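Local coordinates for protein Cg10997-pa (Drosophila melanogaster, PDB 2YV7) that adopts a soluble glutathione S-transferase-like fold and may insert into membranes to form chloride channels whose activity depends on pH, at residues Leu114-Lys119 and Phe165-Thr170. Numbering follows the deposited sequence.
Sequences LFVQDK and FLTGDT
The backbones of two loops, 114-119 and 165-170, come nearest each other at D118 and T167, whose CA atoms lie 7.5 Å apart. T167 touches both V116 and D118. Its two branches part the work. T167 OG1 lies 4.0 Å from V116 CG2, and these two side chains meet end to end. The T167 methyl CG2 turns to D118 instead, 3.8 Å from D118 OD2 and 4.1 Å from D118 CB. T167 and D118 lie side by side, pointing opposite ways. With chi1 of T167 at 65°, CG2 is anti to the carbonyl carbon; this rotation turns OG1 to V116 and CG2 to D118. The whole contact is small, 117 Å² over both sides, and rests on van der Waals touches.

This is a surface contact within the GST fold of the CLIC family. Segment 114-119 leads from helix 111-114 into helix 119-125, and segment 165-170 lies between helices 141-161 and 173-193. F115 packs on helices 41-55 and 97-107 of the thioredoxin-like N-terminal part, while the second loop leads into helix 173-193 of the helical part. The contact thus lies close to where the two parts meet. F115 centres an inverse gamma turn, marked by a weak hydrogen bond from V116 N to L114 O. D118 OD1 accepts a hydrogen bond from V121 N, capping helix 119-125. D118 OD2 also forms a weak, long ion pair with R161. Within the second segment F165 N donates a hydrogen bond to G168 O (2.8 Å). C172 touches both V116 and T167.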
ATOM      1  N   LEU A 114     -12.696   2.923  -9.953  1.00 40.96           N
ATOM      2  CA  LEU A 114     -11.797   2.703  -8.822  1.00 36.58           C
ATOM      3  C   LEU A 114     -11.365   4.073  -8.257  1.00 33.96           C
ATOM      4  O   LEU A 114     -11.189   4.259  -7.040  1.00 33.28           O
ATOM      5  CB  LEU A 114     -10.584   1.894  -9.282  1.00 39.23           C
ATOM      6  CG  LEU A 114      -9.619   1.309  -8.259  1.00 42.08           C
ATOM      7  CD1 LEU A 114     -10.353   0.245  -7.459  1.00 40.39           C
ATOM      8  CD2 LEU A 114      -8.356   0.726  -8.935  1.00 39.67           C
ATOM      9  N   PHE A 115     -11.178   5.027  -9.147  1.00 31.54           N
ATOM     10  CA  PHE A 115     -10.814   6.367  -8.752  1.00 38.36           C
ATOM     11  C   PHE A 115     -12.042   7.239  -8.468  1.00 41.67           C
ATOM     12  O   PHE A 115     -12.332   8.182  -9.181  1.00 47.73           O
ATOM     13  CB  PHE A 115      -9.814   6.963  -9.737  1.00 41.12           C
ATOM     14  CG  PHE A 115      -8.434   6.373  -9.605  1.00 41.25           C
ATOM     15  CD1 PHE A 115      -8.149   5.107 -10.107  1.00 39.88           C
ATOM     16  CD2 PHE A 115      -7.420   7.074  -8.937  1.00 40.66           C
ATOM     17  CE1 PHE A 115      -6.878   4.548  -9.992  1.00 41.36           C
ATOM     18  CE2 PHE A 115      -6.127   6.519  -8.794  1.00 38.94           C
ATOM     19  CZ  PHE A 115      -5.855   5.241  -9.320  1.00 40.64           C
ATOM     20  N   VAL A 116     -12.757   6.887  -7.398  1.00 45.54           N
ATOM     21  CA  VAL A 116     -13.946   7.619  -6.910  1.00 40.96           C
ATOM     22  C   VAL A 116     -13.537   9.056  -6.677  1.00 47.00           C
ATOM     23  O   VAL A 116     -12.406   9.301  -6.282  1.00 43.07           O
ATOM     24  CB  VAL A 116     -14.480   7.035  -5.549  1.00 46.53           C
ATOM     25  CG1 VAL A 116     -15.663   7.869  -4.978  1.00 46.40           C
ATOM     26  CG2 VAL A 116     -14.895   5.593  -5.689  1.00 42.21           C
ATOM     27  N   GLN A 117     -14.444   9.995  -6.941  1.00 44.54           N
ATOM     28  CA  GLN A 117     -14.223  11.398  -6.595  1.00 51.74           C
ATOM     29  C   GLN A 117     -14.749  11.649  -5.190  1.00 48.23           C
ATOM     30  O   GLN A 117     -15.950  11.544  -4.926  1.00 50.13           O
ATOM     31  CB  GLN A 117     -14.871  12.358  -7.612  1.00 58.27           C
ATOM     32  CG  GLN A 117     -14.630  12.016  -9.090  1.00 64.50           C
ATOM     33  CD  GLN A 117     -13.284  12.518  -9.630  1.00 65.37           C
ATOM     34  OE1 GLN A 117     -12.208  12.084  -9.188  1.00 67.06           O
ATOM     35  NE2 GLN A 117     -13.345  13.422 -10.620  1.00 66.27           N
ATOM     36  N   ASP A 118     -13.827  11.923  -4.265  1.00 50.67           N
ATOM     37  CA  ASP A 118     -14.190  12.208  -2.888  1.00 43.82           C
ATOM     38  C   ASP A 118     -13.086  13.086  -2.297  1.00 42.00           C
ATOM     39  O   ASP A 118     -12.127  12.582  -1.723  1.00 34.03           O
ATOM     40  CB  ASP A 118     -14.410  10.912  -2.096  1.00 45.53           C
ATOM     41  CG  ASP A 118     -15.000  11.160  -0.705  1.00 49.67           C
ATOM     42  OD1 ASP A 118     -14.643  12.187  -0.083  1.00 48.46           O
ATOM     43  OD2 ASP A 118     -15.819  10.330  -0.214  1.00 49.80           O
ATOM     44  N   LYS A 119     -13.216  14.403  -2.446  1.00 40.76           N
ATOM     45  CA  LYS A 119     -12.205  15.334  -1.951  1.00 38.83           C
ATOM     46  C   LYS A 119     -12.069  15.264  -0.436  1.00 34.70           C
ATOM     47  O   LYS A 119     -10.987  15.496   0.103  1.00 31.33           O
ATOM     48  CB  LYS A 119     -12.533  16.779  -2.375  1.00 51.63           C
ATOM     49  CG  LYS A 119     -12.425  17.021  -3.867  1.00 56.36           C
ATOM     50  CD  LYS A 119     -12.103  18.481  -4.166  1.00 57.98           C
ATOM     51  CE  LYS A 119     -11.835  18.744  -5.675  1.00 60.12           C
ATOM     52  NZ  LYS A 119     -10.732  17.895  -6.258  1.00 59.24           N
ATOM     53  N   PHE A 165     -15.453   0.258   3.658  1.00 30.80           N
ATOM     54  CA  PHE A 165     -14.212   0.957   3.238  1.00 31.33           C
ATOM     55  C   PHE A 165     -14.355   2.481   3.267  1.00 29.95           C
ATOM     56  O   PHE A 165     -15.366   3.002   3.728  1.00 29.50           O
ATOM     57  CB  PHE A 165     -13.837   0.425   1.850  1.00 29.36           C
ATOM     58  CG  PHE A 165     -13.602  -1.054   1.834  1.00 28.79           C
ATOM     59  CD1 PHE A 165     -12.518  -1.618   2.503  1.00 30.96           C
ATOM     60  CD2 PHE A 165     -14.498  -1.901   1.138  1.00 32.96           C
ATOM     61  CE1 PHE A 165     -12.286  -2.996   2.467  1.00 32.39           C
ATOM     62  CE2 PHE A 165     -14.252  -3.290   1.086  1.00 31.33           C
ATOM     63  CZ  PHE A 165     -13.160  -3.820   1.752  1.00 29.46           C
ATOM     64  N   LEU A 166     -13.347   3.225   2.814  1.00 25.70           N
ATOM     65  CA  LEU A 166     -13.380   4.668   3.063  1.00 26.42           C
ATOM     66  C   LEU A 166     -14.574   5.389   2.381  1.00 29.91           C
ATOM     67  O   LEU A 166     -15.054   6.387   2.884  1.00 29.92           O
ATOM     68  CB  LEU A 166     -12.122   5.371   2.563  1.00 24.69           C
ATOM     69  CG  LEU A 166     -10.895   5.163   3.429  1.00 24.61           C
ATOM     70  CD1 LEU A 166      -9.618   5.453   2.669  1.00 26.20           C
ATOM     71  CD2 LEU A 166     -10.974   6.101   4.690  1.00 26.41           C
ATOM     72  N   THR A 167     -14.964   4.971   1.195  1.00 26.88           N
ATOM     73  CA  THR A 167     -15.984   5.732   0.464  1.00 32.41           C
ATOM     74  C   THR A 167     -17.260   4.915   0.247  1.00 34.11           C
ATOM     75  O   THR A 167     -18.163   5.373  -0.463  1.00 37.22           O
ATOM     76  CB  THR A 167     -15.494   6.200  -0.924  1.00 31.22           C
ATOM     77  OG1 THR A 167     -15.282   5.025  -1.700  1.00 30.86           O
ATOM     78  CG2 THR A 167     -14.154   6.994  -0.833  1.00 27.29           C
ATOM     79  N   GLY A 168     -17.331   3.736   0.850  1.00 30.29           N
ATOM     80  CA  GLY A 168     -18.478   2.806   0.688  1.00 32.36           C
ATOM     81  C   GLY A 168     -18.131   1.359   0.955  1.00 38.83           C
ATOM     82  O   GLY A 168     -17.112   1.079   1.599  1.00 37.36           O
ATOM     83  N   ASP A 169     -18.941   0.410   0.453  1.00 33.07           N
ATOM     84  CA  ASP A 169     -18.642  -0.982   0.731  1.00 36.05           C
ATOM     85  C   ASP A 169     -17.703  -1.660  -0.263  1.00 35.13           C
ATOM     86  O   ASP A 169     -17.400  -2.818  -0.085  1.00 35.81           O
ATOM     87  CB  ASP A 169     -19.903  -1.799   0.994  1.00 41.45           C
ATOM     88  CG  ASP A 169     -20.760  -1.221   2.147  1.00 49.47           C
ATOM     89  OD1 ASP A 169     -20.189  -0.807   3.204  1.00 39.45           O
ATOM     90  OD2 ASP A 169     -22.027  -1.187   2.001  1.00 47.15           O
ATOM     91  N   THR A 170     -17.289  -0.931  -1.305  1.00 33.75           N
ATOM     92  CA  THR A 170     -16.353  -1.385  -2.323  1.00 35.12           C
ATOM     93  C   THR A 170     -15.021  -0.632  -2.162  1.00 31.51           C
ATOM     94  O   THR A 170     -15.039   0.563  -1.831  1.00 31.56           O
ATOM     95  CB  THR A 170     -16.928  -1.030  -3.745  1.00 39.73           C
ATOM     96  OG1 THR A 170     -18.014  -1.908  -4.045  1.00 43.08           O
ATOM     97  CG2 THR A 170     -15.875  -1.152  -4.865  1.00 44.39           C
TER